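Local coordinates for heme-binding protein A / AI-2 binding protein A (Helicobacter pylori SS1, PDB 6OFQ) that binds peptides, among them STSA, in the periplasm and probably delivers them to an ABC transporter for import, at residues Trp295-Thr300 and Ala424-Met429; Tyr348-Tyr353 and Ala487-His492; Ser457-Asp462 and Asp494-Pro499. All blocks are in the same frame, centred on the assembly; numbering follows the deposited sequence. Where two conformers were deposited one is given.

Interaction 1: Trp295-Thr300 and Ala424-Met429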
ATOM      1  N   TRP A 295      -5.752   4.838 -11.032  1.00  4.36           N
ATOM      2  CA  TRP A 295      -5.751   6.090 -11.842  1.00  4.43           C
ATOM      3  C   TRP A 295      -4.620   6.046 -12.855  1.00  4.38           C
ATOM      4  O   TRP A 295      -3.842   5.096 -12.868  1.00  5.25           O
ATOM      5  CB  TRP A 295      -5.716   7.362 -10.977  1.00  4.32           C
ATOM      6  CG  TRP A 295      -4.463   7.572 -10.192  1.00  4.17           C
ATOM      7  CD1 TRP A 295      -3.364   8.255 -10.586  1.00  4.25           C
ATOM      8  CD2 TRP A 295      -4.148   7.027  -8.914  1.00  4.13           C
ATOM      9  NE1 TRP A 295      -2.402   8.233  -9.605  1.00  4.29           N
ATOM     10  CE2 TRP A 295      -2.857   7.490  -8.551  1.00  4.03           C
ATOM     11  CE3 TRP A 295      -4.838   6.245  -7.997  1.00  4.86           C
ATOM     12  CZ2 TRP A 295      -2.256   7.153  -7.347  1.00  4.46           C
ATOM     13  CZ3 TRP A 295      -4.247   5.914  -6.822  1.00  4.48           C
ATOM     14  CH2 TRP A 295      -2.958   6.344  -6.513  1.00  4.41           C
ATOM     15  N   LEU A 296      -4.579   7.045 -13.696  1.00  4.84           N
ATOM     16  CA  LEU A 296      -3.479   7.190 -14.611  0.61  5.71           C
ATOM     17  C   LEU A 296      -2.612   8.340 -14.104  1.00  5.34           C
ATOM     18  O   LEU A 296      -3.108   9.479 -13.998  1.00  5.34           O
ATOM     19  CB  LEU A 296      -4.053   7.389 -15.999  0.61  6.57           C
ATOM     20  CG  LEU A 296      -3.069   7.485 -17.160  0.61  7.15           C
ATOM     21  CD1 LEU A 296      -2.392   6.145 -17.449  0.61  7.89           C
ATOM     22  CD2 LEU A 296      -3.780   7.962 -18.420  0.61  8.05           C
ATOM     23  N   SER A 297      -1.357   8.095 -13.747  1.00  5.59           N
ATOM     24  CA  SER A 297      -0.377   9.147 -13.459  1.00  6.28           C
ATOM     25  C   SER A 297      -0.047   9.873 -14.768  1.00  6.12           C
ATOM     26  O   SER A 297       0.073   9.186 -15.795  1.00  6.54           O
ATOM     27  CB  SER A 297       0.971   8.593 -12.935  1.00  8.14           C
ATOM     28  OG  SER A 297       0.827   7.970 -11.663  1.00 11.12           O
ATOM     29  N   LEU A 298       0.038  11.200 -14.706  1.00  5.95           N
ATOM     30  CA  LEU A 298       0.518  12.039 -15.808  1.00  5.55           C
ATOM     31  C   LEU A 298       1.702  12.785 -15.226  1.00  6.05           C
ATOM     32  O   LEU A 298       1.605  13.443 -14.193  1.00  5.86           O
ATOM     33  CB  LEU A 298      -0.545  13.052 -16.208  1.00  5.46           C
ATOM     34  CG  LEU A 298      -1.888  12.493 -16.681  1.00  6.38           C
ATOM     35  CD1 LEU A 298      -2.923  13.548 -16.945  1.00  6.69           C
ATOM     36  CD2 LEU A 298      -1.705  11.579 -17.902  1.00  6.67           C
ATOM     37  N   ASN A 299       2.846  12.706 -15.905  1.00  6.39           N
ATOM     38  CA  ASN A 299       4.080  13.232 -15.330  1.00  6.61           C
ATOM     39  C   ASN A 299       4.127  14.714 -15.607  1.00  7.70           C
ATOM     40  O   ASN A 299       4.505  15.146 -16.713  1.00  6.86           O
ATOM     41  CB  ASN A 299       5.318  12.520 -15.846  1.00  7.02           C
ATOM     42  CG  ASN A 299       6.587  12.971 -15.119  1.00  8.20           C
ATOM     43  OD1 ASN A 299       6.658  14.133 -14.656  1.00  8.96           O
ATOM     44  ND2 ASN A 299       7.571  12.076 -15.085  1.00  8.78           N
ATOM     45  N   THR A 300       3.651  15.482 -14.648  1.00  7.12           N
ATOM     46  CA  THR A 300       3.447  16.923 -14.804  1.00  7.40           C
ATOM     47  C   THR A 300       4.760  17.724 -14.980  1.00  8.46           C
ATOM     48  O   THR A 300       4.650  18.941 -15.235  1.00 10.37           O
ATOM     49  CB  THR A 300       2.583  17.584 -13.714  1.00  7.79           C
ATOM     50  OG1 THR A 300       3.296  17.567 -12.461  1.00  7.34           O
ATOM     51  CG2 THR A 300       1.234  16.907 -13.589  1.00  8.47           C
ATOM     52  N   ALA A 424       1.344   6.454 -16.711  1.00  5.38           N
ATOM     53  CA  ALA A 424       1.508   5.110 -16.152  1.00  6.31           C
ATOM     54  C   ALA A 424       0.262   4.813 -15.307  1.00  6.37           C
ATOM     55  O   ALA A 424      -0.280   5.732 -14.689  1.00  6.90           O
ATOM     56  CB  ALA A 424       2.743   5.086 -15.269  1.00  6.68           C
ATOM     57  N   PHE A 425      -0.156   3.570 -15.284  1.00  5.32           N
ATOM     58  CA  PHE A 425      -1.169   3.182 -14.296  1.00  5.44           C
ATOM     59  C   PHE A 425      -0.611   3.260 -12.876  1.00  6.23           C
ATOM     60  O   PHE A 425       0.558   2.935 -12.650  1.00  7.61           O
ATOM     61  CB  PHE A 425      -1.680   1.777 -14.599  1.00  6.35           C
ATOM     62  CG  PHE A 425      -2.512   1.664 -15.840  1.00  6.34           C
ATOM     63  CD1 PHE A 425      -3.797   2.112 -15.906  1.00  8.49           C
ATOM     64  CD2 PHE A 425      -1.966   1.209 -16.993  1.00  7.98           C
ATOM     65  CE1 PHE A 425      -4.586   1.960 -17.029  1.00  8.31           C
ATOM     66  CE2 PHE A 425      -2.711   1.080 -18.145  1.00  8.63           C
ATOM     67  CZ  PHE A 425      -4.003   1.492 -18.167  1.00  7.94           C
ATOM     68  N   ALA A 426      -1.481   3.683 -11.957  1.00  5.13           N
ATOM     69  CA  ALA A 426      -1.062   3.793 -10.577  1.00  5.31           C
ATOM     70  C   ALA A 426      -2.228   3.277  -9.749  1.00  5.21           C
ATOM     71  O   ALA A 426      -3.400   3.362 -10.150  1.00  5.80           O
ATOM     72  CB  ALA A 426      -0.851   5.258 -10.227  1.00  6.20           C
ATOM     73  N   GLY A 427      -1.965   2.780  -8.566  1.00  5.02           N
ATOM     74  CA  GLY A 427      -3.007   2.347  -7.643  1.00  4.90           C
ATOM     75  C   GLY A 427      -2.468   2.449  -6.230  1.00  4.78           C
ATOM     76  O   GLY A 427      -1.273   2.311  -5.915  1.00  4.58           O
ATOM     77  N   TRP A 428      -3.431   2.534  -5.323  1.00  4.66           N
ATOM     78  CA  TRP A 428      -3.147   2.609  -3.894  1.00  4.44           C
ATOM     79  C   TRP A 428      -4.242   1.952  -3.077  1.00  4.87           C
ATOM     80  O   TRP A 428      -5.460   2.119  -3.352  1.00  6.79           O
ATOM     81  CB  TRP A 428      -3.079   4.052  -3.426  1.00  4.75           C
ATOM     82  CG  TRP A 428      -2.505   4.308  -2.070  1.00  4.56           C
ATOM     83  CD1 TRP A 428      -3.176   4.746  -0.952  1.00  4.32           C
ATOM     84  CD2 TRP A 428      -1.129   4.296  -1.735  1.00  4.42           C
ATOM     85  NE1 TRP A 428      -2.291   5.008   0.053  1.00  4.27           N
ATOM     86  CE2 TRP A 428      -1.020   4.731  -0.404  1.00  4.55           C
ATOM     87  CE3 TRP A 428       0.035   3.926  -2.431  1.00  4.61           C
ATOM     88  CZ2 TRP A 428       0.191   4.790   0.251  1.00  4.79           C
ATOM     89  CZ3 TRP A 428       1.227   4.028  -1.780  1.00  4.88           C
ATOM     90  CH2 TRP A 428       1.303   4.488  -0.470  1.00  5.73           C
ATOM     91  N   MET A 429      -3.840   1.176  -2.111  1.00  4.06           N
ATOM     92  CA  MET A 429      -4.712   0.651  -1.055  1.00  3.96           C
ATOM     93  C   MET A 429      -4.379   1.445   0.195  1.00  3.84           C
ATOM     94  O   MET A 429      -3.213   1.570   0.601  1.00  3.72           O
ATOM     95  CB  MET A 429      -4.314  -0.803  -0.820  1.00  4.70           C
ATOM     96  CG  MET A 429      -4.886  -1.434   0.430  1.00  5.32           C
ATOM     97  SD  MET A 429      -6.700  -1.462   0.422  1.00  5.37           S
ATOM     98  CE  MET A 429      -7.050  -1.924   2.133  1.00  5.43           C
TER
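With chi1 at 66°, Trp295 holds its CG between its own backbone N and carbonyl carbon, and chi2 near 91° then lays the indole against strand 424-429, one face turned to the methyl of Ala426. That methyl sits over the five-membered ring: Ala426 CB is 3.6 Å from the ring centroid and 25° off the normal, a CH-pi contact. The six-membered end extends past Gly427, whose N lies over the same face as Ala426 CB, to an edge contact in which Trp295 CH2 lies 3.8 Å from Trp428 CB, close to the indole plane.

The backbones form an antiparallel ladder within the mixed sheet of the solute-binding protein fold. Trp295 and Ala426 are a hydrogen-bonded pair, Trp295 N giving to Ala426 O at 2.9 Å and Ala426 N returning a bond to Trp295 O at 2.9 Å. Ser297 and Ala424 form the next such pair: Ser297 N reaches Ala424 O at 2.8 Å, almost in line with the C=O bond, whereas the return bond from Ala424 N to Ser297 O is longer at 3.1 Å. Between them Leu296 and Phe425 make a non-hydrogen-bonded pair on the other face.

Tyr497, edge-to-face, and Trp443 also meet the Trp295 ring, Leu442 touches both Trp295 and Trp428, and Trp428 NE1 is bonded to Asn437. Four backbone bonds thus fix the strand register, while the indole contacts from strand 424-429 are dispersive and come over one face and at the edge.

Interaction 2: Tyr348-Tyr353 and Ala487-His492; sequences YNIKPY and AQEIIH
Ile350 and Glu489 bring the backbones nearest, their CA atoms 7.1 Å apart, as the irregular segment 348-353 passes along helix 477-494. A loop here packs against a helix on the surface of the solute-binding protein, where an imidazole is sandwiched between an aliphatic branch and a phenol. On one side Ile350 CG2 stands over the centre of the His492 ring, 3.6 Å from its centroid and only 9° from the normal, a CH-pi contact. On the opposite face lies Tyr353 in an offset stack: the centroids are 4.1 Å apart and the planes are nearly parallel.

His492 carries its CG anti to the backbone N (chi1 179°), which projects the imidazole from the helix into the gap between Ile350 and Tyr353. The other branch of Ile350 follows the helix backward, with CD1 3.4 Å from Gln488 O and 3.8 Å from Gln488 CB. The amide of Gln488 is held by the same loop, slightly earlier in the chain: OE1 accepts from Asn347 N and NE2 donates to Gly345 O. Helix 308-317 also borders Tyr353, through Leu312 and the ring of His316.

Stack and hydrogen bond work together on Tyr353, since its ring covers the imidazole while its hydroxyl bonds the backbone carbonyl of His492. Tyr353 OH donates to His492 O at 2.6 Å, approaching from above the carbonyl plane, 44° out of it.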
ATOM      1  N   TYR A 348     -18.114  14.992  -1.788  1.00  6.44           N
ATOM      2  CA  TYR A 348     -19.256  14.523  -2.605  1.00  7.00           C
ATOM      3  C   TYR A 348     -19.799  15.601  -3.516  1.00  7.61           C
ATOM      4  O   TYR A 348     -20.712  15.285  -4.321  1.00  9.22           O
ATOM      5  CB  TYR A 348     -20.352  14.043  -1.635  1.00  6.94           C
ATOM      6  CG  TYR A 348     -19.980  12.764  -0.946  1.00  7.45           C
ATOM      7  CD1 TYR A 348     -20.132  11.541  -1.568  1.00  7.36           C
ATOM      8  CD2 TYR A 348     -19.467  12.800   0.346  1.00  8.19           C
ATOM      9  CE1 TYR A 348     -19.660  10.377  -0.969  1.00  7.15           C
ATOM     10  CE2 TYR A 348     -19.024  11.634   0.952  1.00  8.51           C
ATOM     11  CZ  TYR A 348     -19.184  10.413   0.309  1.00  7.65           C
ATOM     12  OH  TYR A 348     -18.663   9.290   0.943  1.00  9.85           O
ATOM     13  N   ASN A 349     -19.354  16.845  -3.409  1.00  7.16           N
ATOM     14  CA  ASN A 349     -19.775  17.959  -4.217  1.00  9.65           C
ATOM     15  C   ASN A 349     -19.053  18.121  -5.531  1.00 10.57           C
ATOM     16  O   ASN A 349     -19.669  18.558  -6.486  1.00 14.58           O
ATOM     17  CB  ASN A 349     -19.770  19.273  -3.459  1.00 10.83           C
ATOM     18  CG  ASN A 349     -20.729  20.293  -4.038  1.00 15.42           C
ATOM     19  OD1 ASN A 349     -21.902  19.991  -4.186  1.00 20.58           O
ATOM     20  ND2 ASN A 349     -20.257  21.482  -4.357  1.00 20.21           N
ATOM     21  N   ILE A 350     -17.893  17.489  -5.687  1.00  7.98           N
ATOM     22  CA  ILE A 350     -17.166  17.617  -6.934  1.00  8.06           C
ATOM     23  C   ILE A 350     -17.813  16.723  -8.000  1.00  8.61           C
ATOM     24  O   ILE A 350     -18.161  15.569  -7.741  1.00  8.92           O
ATOM     25  CB  ILE A 350     -15.717  17.207  -6.679  1.00  7.91           C
ATOM     26  CG1 ILE A 350     -15.082  18.268  -5.771  1.00  9.15           C
ATOM     27  CG2 ILE A 350     -14.883  17.091  -7.951  1.00  8.32           C
ATOM     28  CD1 ILE A 350     -13.693  17.991  -5.334  1.00 10.30           C
ATOM     29  N   LYS A 351     -17.865  17.272  -9.201  1.00 11.76           N
ATOM     30  CA  LYS A 351     -18.440  16.504 -10.301  1.00 13.89           C
ATOM     31  C   LYS A 351     -17.288  15.952 -11.135  1.00 14.24           C
ATOM     32  O   LYS A 351     -16.349  16.700 -11.455  1.00 13.48           O
ATOM     33  CB  LYS A 351     -19.301  17.405 -11.171  1.00 18.26           C
ATOM     34  CG  LYS A 351     -20.526  17.942 -10.467  1.00 24.54           C
ATOM     35  CD  LYS A 351     -21.470  18.552 -11.510  1.00 30.74           C
ATOM     36  CE  LYS A 351     -21.827  19.983 -11.154  1.00 36.59           C
ATOM     37  NZ  LYS A 351     -22.699  19.991  -9.947  1.00 43.54           N
ATOM     38  N   PRO A 352     -17.382  14.669 -11.497  1.00 13.79           N
ATOM     39  CA  PRO A 352     -16.307  14.117 -12.322  1.00 14.55           C
ATOM     40  C   PRO A 352     -16.240  14.858 -13.660  1.00 13.30           C
ATOM     41  O   PRO A 352     -17.260  15.364 -14.130  1.00 13.74           O
ATOM     42  CB  PRO A 352     -16.693  12.653 -12.507  1.00 16.15           C
ATOM     43  CG  PRO A 352     -18.168  12.691 -12.346  1.00 15.83           C
ATOM     44  CD  PRO A 352     -18.452  13.673 -11.283  1.00 14.72           C
ATOM     45  N   TYR A 353     -15.106  14.788 -14.337  1.00 12.10           N
ATOM     46  CA  TYR A 353     -15.030  15.466 -15.626  1.00 12.10           C
ATOM     47  C   TYR A 353     -15.801  14.614 -16.635  1.00 10.87           C
ATOM     48  O   TYR A 353     -15.629  13.411 -16.707  1.00 12.42           O
ATOM     49  CB  TYR A 353     -13.595  15.665 -16.103  1.00 12.87           C
ATOM     50  CG  TYR A 353     -12.888  16.805 -15.377  1.00 12.01           C
ATOM     51  CD1 TYR A 353     -13.310  18.131 -15.506  1.00 13.47           C
ATOM     52  CD2 TYR A 353     -11.806  16.540 -14.611  1.00 10.86           C
ATOM     53  CE1 TYR A 353     -12.614  19.155 -14.877  1.00 14.26           C
ATOM     54  CE2 TYR A 353     -11.133  17.526 -13.904  1.00 10.43           C
ATOM     55  CZ  TYR A 353     -11.544  18.853 -14.059  1.00 13.79           C
ATOM     56  OH  TYR A 353     -10.965  19.959 -13.454  1.00 13.83           O
ATOM     57  N   ALA A 487      -8.957  21.016  -0.350  1.00  5.58           N
ATOM     58  CA  ALA A 487      -7.850  20.421  -1.073  1.00  5.69           C
ATOM     59  C   ALA A 487      -8.334  19.628  -2.299  1.00  5.28           C
ATOM     60  O   ALA A 487      -7.712  19.640  -3.369  1.00  5.26           O
ATOM     61  CB  ALA A 487      -6.965  19.593  -0.150  1.00  6.20           C
ATOM     62  N   GLN A 488      -9.416  18.869  -2.155  1.00  5.08           N
ATOM     63  CA  GLN A 488      -9.962  18.076  -3.250  1.00  5.31           C
ATOM     64  C   GLN A 488     -10.421  18.954  -4.373  1.00  5.47           C
ATOM     65  O   GLN A 488     -10.301  18.574  -5.529  1.00  5.89           O
ATOM     66  CB  GLN A 488     -11.040  17.162  -2.700  1.00  5.39           C
ATOM     67  CG  GLN A 488     -10.490  15.970  -1.958  1.00  4.90           C
ATOM     68  CD  GLN A 488     -11.553  15.241  -1.168  1.00  4.53           C
ATOM     69  OE1 GLN A 488     -12.265  14.395  -1.703  1.00  4.37           O
ATOM     70  NE2 GLN A 488     -11.773  15.703   0.048  1.00  4.80           N
ATOM     71  N   GLU A 489     -10.965  20.135  -4.060  1.00  5.87           N
ATOM     72  CA  GLU A 489     -11.253  21.065  -5.141  1.00  6.84           C
ATOM     73  C   GLU A 489     -10.065  21.476  -5.992  1.00  6.71           C
ATOM     74  O   GLU A 489     -10.117  21.604  -7.222  1.00  7.28           O
ATOM     75  CB  GLU A 489     -11.937  22.339  -4.609  1.00  8.59           C
ATOM     76  CG  GLU A 489     -13.249  22.128  -3.910  1.00 11.65           C
ATOM     77  CD  GLU A 489     -13.732  23.445  -3.295  1.00 17.49           C
ATOM     78  OE1 GLU A 489     -13.068  24.525  -3.196  1.00 22.02           O
ATOM     79  OE2 GLU A 489     -14.851  23.329  -2.782  1.00 27.48           O
ATOM     80  N   ILE A 490      -8.967  21.778  -5.303  1.00  5.95           N
ATOM     81  CA  ILE A 490      -7.746  22.284  -5.960  1.00  6.06           C
ATOM     82  C   ILE A 490      -7.206  21.185  -6.873  1.00  5.70           C
ATOM     83  O   ILE A 490      -6.877  21.459  -8.039  1.00  6.14           O
ATOM     84  CB  ILE A 490      -6.688  22.781  -4.958  1.00  6.93           C
ATOM     85  CG1 ILE A 490      -7.244  24.039  -4.242  1.00  8.28           C
ATOM     86  CG2 ILE A 490      -5.378  23.075  -5.669  1.00  6.81           C
ATOM     87  CD1 ILE A 490      -6.316  24.441  -3.145  1.00  9.38           C
ATOM     88  N   ILE A 491      -7.045  19.960  -6.390  1.00  5.02           N
ATOM     89  CA  ILE A 491      -6.435  18.940  -7.237  1.00  5.01           C
ATOM     90  C   ILE A 491      -7.388  18.580  -8.388  1.00  5.71           C
ATOM     91  O   ILE A 491      -6.911  18.346  -9.504  1.00  6.33           O
ATOM     92  CB  ILE A 491      -6.000  17.704  -6.415  1.00  4.80           C
ATOM     93  CG1 ILE A 491      -5.180  16.734  -7.274  1.00  4.85           C
ATOM     94  CG2 ILE A 491      -7.174  17.007  -5.771  1.00  5.56           C
ATOM     95  CD1 ILE A 491      -4.459  15.625  -6.554  1.00  4.92           C
ATOM     96  N   HIS A 492      -8.694  18.587  -8.181  1.00  5.23           N
ATOM     97  CA  HIS A 492      -9.630  18.455  -9.288  1.00  5.78           C
ATOM     98  C   HIS A 492      -9.441  19.511 -10.374  1.00  6.24           C
ATOM     99  O   HIS A 492      -9.382  19.218 -11.577  1.00  6.90           O
ATOM    100  CB  HIS A 492     -11.054  18.456  -8.808  1.00  6.00           C
ATOM    101  CG  HIS A 492     -12.066  18.350  -9.898  1.00  7.44           C
ATOM    102  ND1 HIS A 492     -12.412  17.166 -10.518  1.00  7.85           N
ATOM    103  CD2 HIS A 492     -12.854  19.306 -10.427  1.00  9.40           C
ATOM    104  CE1 HIS A 492     -13.396  17.404 -11.362  1.00  8.83           C
ATOM    105  NE2 HIS A 492     -13.724  18.679 -11.286  1.00  9.69           N
TER

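Interaction 3: Ser457-Asp462 and Asp494-Pro499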
ATOM      1  N   SER A 457       2.777  11.609 -10.399  1.00  5.41           N
ATOM      2  CA  SER A 457       2.457  12.735 -11.281  1.00  5.67           C
ATOM      3  C   SER A 457       3.409  13.921 -11.116  1.00  5.63           C
ATOM      4  O   SER A 457       3.320  14.928 -11.784  1.00  6.04           O
ATOM      5  CB  SER A 457       1.007  13.220 -11.054  1.00  5.60           C
ATOM      6  OG  SER A 457       0.094  12.260 -11.532  1.00  5.91           O
ATOM      7  N   PHE A 458       4.284  13.810 -10.117  1.00  6.03           N
ATOM      8  CA  PHE A 458       5.136  14.914  -9.665  1.00  7.06           C
ATOM      9  C   PHE A 458       4.321  16.186  -9.458  1.00  6.97           C
ATOM     10  O   PHE A 458       4.664  17.290  -9.892  1.00  7.57           O
ATOM     11  CB  PHE A 458       6.308  15.150 -10.654  1.00  8.26           C
ATOM     12  CG  PHE A 458       7.352  14.049 -10.637  1.00 11.98           C
ATOM     13  CD1 PHE A 458       7.169  12.873 -11.296  1.00 14.07           C
ATOM     14  CD2 PHE A 458       8.442  14.136  -9.787  1.00 17.31           C
ATOM     15  CE1 PHE A 458       8.088  11.835 -11.235  1.00 14.39           C
ATOM     16  CE2 PHE A 458       9.416  13.158  -9.817  1.00 21.73           C
ATOM     17  CZ  PHE A 458       9.233  11.987 -10.508  1.00 15.37           C
ATOM     18  N   TYR A 459       3.162  16.007  -8.821  1.00  5.40           N
ATOM     19  CA  TYR A 459       2.282  17.137  -8.612  1.00  5.32           C
ATOM     20  C   TYR A 459       2.831  18.057  -7.531  1.00  6.04           C
ATOM     21  O   TYR A 459       3.004  17.604  -6.401  1.00  5.31           O
ATOM     22  CB  TYR A 459       0.895  16.635  -8.224  1.00  5.38           C
ATOM     23  CG  TYR A 459      -0.171  17.659  -7.993  1.00  4.71           C
ATOM     24  CD1 TYR A 459      -0.414  18.705  -8.862  1.00  4.63           C
ATOM     25  CD2 TYR A 459      -0.956  17.604  -6.843  1.00  4.41           C
ATOM     26  CE1 TYR A 459      -1.370  19.681  -8.604  1.00  4.76           C
ATOM     27  CE2 TYR A 459      -1.928  18.546  -6.614  1.00  4.96           C
ATOM     28  CZ  TYR A 459      -2.200  19.572  -7.491  1.00  4.52           C
ATOM     29  OH  TYR A 459      -3.202  20.438  -7.170  1.00  5.66           O
ATOM     30  N   LYS A 460       3.064  19.303  -7.892  1.00  6.97           N
ATOM     31  CA  LYS A 460       3.632  20.285  -6.963  1.00  6.96           C
ATOM     32  C   LYS A 460       2.753  21.529  -6.929  1.00  8.02           C
ATOM     33  O   LYS A 460       2.826  22.382  -7.800  1.00 11.85           O
ATOM     34  CB  LYS A 460       5.033  20.658  -7.451  1.00  7.75           C
ATOM     35  CG  LYS A 460       6.000  19.502  -7.413  1.00  9.31           C
ATOM     36  CD  LYS A 460       7.406  19.848  -7.894  1.00 11.02           C
ATOM     37  CE  LYS A 460       7.963  20.998  -7.085  1.00 16.46           C
ATOM     38  NZ  LYS A 460       9.358  21.062  -7.601  1.00 21.38           N
ATOM     39  N   SER A 461       1.881  21.593  -5.932  1.00  7.23           N
ATOM     40  CA  SER A 461       1.014  22.729  -5.745  1.00  7.34           C
ATOM     41  C   SER A 461       1.190  23.164  -4.295  1.00  7.23           C
ATOM     42  O   SER A 461       0.877  22.418  -3.351  1.00  6.04           O
ATOM     43  CB  SER A 461      -0.456  22.393  -5.972  1.00  7.46           C
ATOM     44  OG  SER A 461      -1.313  23.395  -5.421  1.00  7.20           O
ATOM     45  N   ASP A 462       1.608  24.424  -4.122  1.00  9.34           N
ATOM     46  CA  ASP A 462       1.674  25.005  -2.790  1.00 10.46           C
ATOM     47  C   ASP A 462       0.317  25.174  -2.119  1.00  9.16           C
ATOM     48  O   ASP A 462       0.112  24.859  -0.934  1.00  8.57           O
ATOM     49  CB  ASP A 462       2.327  26.386  -2.777  1.00 13.62           C
ATOM     50  CG  ASP A 462       3.830  26.285  -2.855  1.00 18.85           C
ATOM     51  OD1 ASP A 462       4.404  25.395  -2.171  1.00 18.95           O
ATOM     52  OD2 ASP A 462       4.313  27.152  -3.615  1.00 20.54           O
ATOM     53  N   ASP A 494      -6.736  21.260 -10.964  1.00  6.37           N
ATOM     54  CA  ASP A 494      -5.451  21.112 -11.616  1.00  6.46           C
ATOM     55  C   ASP A 494      -5.293  19.843 -12.482  1.00  6.12           C
ATOM     56  O   ASP A 494      -4.433  19.796 -13.361  1.00  6.36           O
ATOM     57  CB  ASP A 494      -4.283  21.132 -10.596  1.00  6.93           C
ATOM     58  CG  ASP A 494      -4.087  22.437  -9.896  1.00  8.29           C
ATOM     59  OD1 ASP A 494      -4.436  23.459 -10.515  1.00 10.43           O
ATOM     60  OD2 ASP A 494      -3.458  22.465  -8.821  1.00  7.93           O
ATOM     61  N   ALA A 495      -6.128  18.872 -12.234  1.00  5.68           N
ATOM     62  CA  ALA A 495      -6.121  17.627 -13.012  1.00  6.30           C
ATOM     63  C   ALA A 495      -4.763  17.031 -13.301  1.00  5.93           C
ATOM     64  O   ALA A 495      -4.409  16.777 -14.468  1.00  6.29           O
ATOM     65  CB  ALA A 495      -6.917  17.839 -14.320  1.00  6.80           C
ATOM     66  N   PRO A 496      -3.919  16.832 -12.289  1.00  5.73           N
ATOM     67  CA  PRO A 496      -2.590  16.275 -12.519  1.00  5.81           C
ATOM     68  C   PRO A 496      -2.582  14.790 -12.774  1.00  6.42           C
ATOM     69  O   PRO A 496      -1.534  14.164 -12.588  1.00  8.50           O
ATOM     70  CB  PRO A 496      -1.862  16.611 -11.227  1.00  5.49           C
ATOM     71  CG  PRO A 496      -2.953  16.402 -10.244  1.00  5.57           C
ATOM     72  CD  PRO A 496      -4.132  17.089 -10.858  1.00  5.10           C
ATOM     73  N   TYR A 497      -3.690  14.221 -13.242  1.00  5.46           N
ATOM     74  CA  TYR A 497      -3.854  12.785 -13.348  1.00  5.68           C
ATOM     75  C   TYR A 497      -5.172  12.497 -14.060  1.00  5.39           C
ATOM     76  O   TYR A 497      -5.917  13.441 -14.320  1.00  5.47           O
ATOM     77  CB  TYR A 497      -3.871  12.099 -11.982  1.00  6.65           C
ATOM     78  CG  TYR A 497      -5.050  12.188 -11.085  1.00  7.84           C
ATOM     79  CD1 TYR A 497      -5.530  13.396 -10.626  1.00  9.13           C
ATOM     80  CD2 TYR A 497      -5.565  11.017 -10.576  1.00 10.88           C
ATOM     81  CE1 TYR A 497      -6.577  13.464  -9.685  1.00 10.29           C
ATOM     82  CE2 TYR A 497      -6.631  11.052  -9.711  1.00 10.56           C
ATOM     83  CZ  TYR A 497      -7.037  12.258  -9.195  1.00  9.34           C
ATOM     84  OH  TYR A 497      -8.119  12.260  -8.337  1.00 10.89           O
ATOM     85  N   VAL A 498      -5.453  11.240 -14.386  1.00  5.36           N
ATOM     86  CA  VAL A 498      -6.786  10.865 -14.800  1.00  5.33           C
ATOM     87  C   VAL A 498      -7.339   9.879 -13.755  1.00  5.00           C
ATOM     88  O   VAL A 498      -6.901   8.711 -13.705  1.00  4.52           O
ATOM     89  CB  VAL A 498      -6.827  10.177 -16.148  1.00  5.99           C
ATOM     90  CG1 VAL A 498      -8.259   9.958 -16.528  1.00  7.04           C
ATOM     91  CG2 VAL A 498      -6.109  10.973 -17.233  1.00  6.57           C
ATOM     92  N   PRO A 499      -8.312  10.263 -12.941  1.00  5.13           N
ATOM     93  CA  PRO A 499      -8.966   9.300 -12.026  1.00  4.84           C
ATOM     94  C   PRO A 499      -9.696   8.230 -12.834  1.00  4.91           C
ATOM     95  O   PRO A 499     -10.360   8.548 -13.839  1.00  6.51           O
ATOM     96  CB  PRO A 499      -9.955  10.131 -11.233  1.00  5.68           C
ATOM     97  CG  PRO A 499     -10.056  11.417 -11.906  1.00  6.27           C
ATOM     98  CD  PRO A 499      -8.893  11.618 -12.805  1.00  5.72           C
TER
HETATM   99  O   HOH W   1      -2.606  24.538  -7.433  1.00  9.96           O
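Tyr459 OH donates at 2.6 Å to Asp494 OD2, which accepts on its anti lone pair, the one turned away from the other carboxylate oxygen. The phenol ring and the carboxylate are steeply inclined, their planes 67° apart, and OD2 lies near the ring plane at its hydroxyl end. A water bridges the same oxygen to the next serine, donating to Asp494 OD2 at 2.6 Å and lying 2.7 Å from Ser461 OG. Two donors on one oxygen would probably stabilise the charged form of the carboxylate. Ser461 is the N-cap residue of helix 462-473, its OG accepting from Phe464 N. At the other end of the contact Ser457 OG donates to Pro496 O at 2.7 Å.

These bonds join the loop ahead of helix 462-473 to the turn at the end of helix 477-494, where Ala495 leaves helical geometry with positive phi and the chain passes into strand 497-510 of the mixed sheet of this periplasmic solute-binding fold. The touching parts run nearly antiparallel, 163° apart end to end.

Packing fills the interval between the polar ends. Tyr459 stretches its ring away from its own backbone N, toward the turn, and receives Pro496 over one ring face. Pro496 CG is 3.8 Å from the ring centroid, 15° off the normal, and Pro496 CB approaches Tyr459 CD1 to 3.5 Å. Trp443 of helix 436-443 touches Ser457, Tyr459 and Pro496 alike.

All three contacts lie on the same side of the chain's centre. Interactions 1 and 3 have centres about 10 Å apart and share the mixed sheet, in which strands 292-298 and 497-510 are neighbours; they touch directly, Thr300 OG1 lying 2.7 Å from Ser457 O. Interactions 2 and 3, centres about 12 Å apart, also touch, and segment 487-492 on helix 477-494 runs on to 494-499 and strand 497-510. Interactions 1 and 2, centres about 17 Å apart, do not touch. Along the chain interaction 1 closes before interaction 3 opens, whereas interaction 2 crosses both. The series runs from the buried sheet (1), through the helix-to-strand turn (3), to the surface loop on helix 477-494 (2).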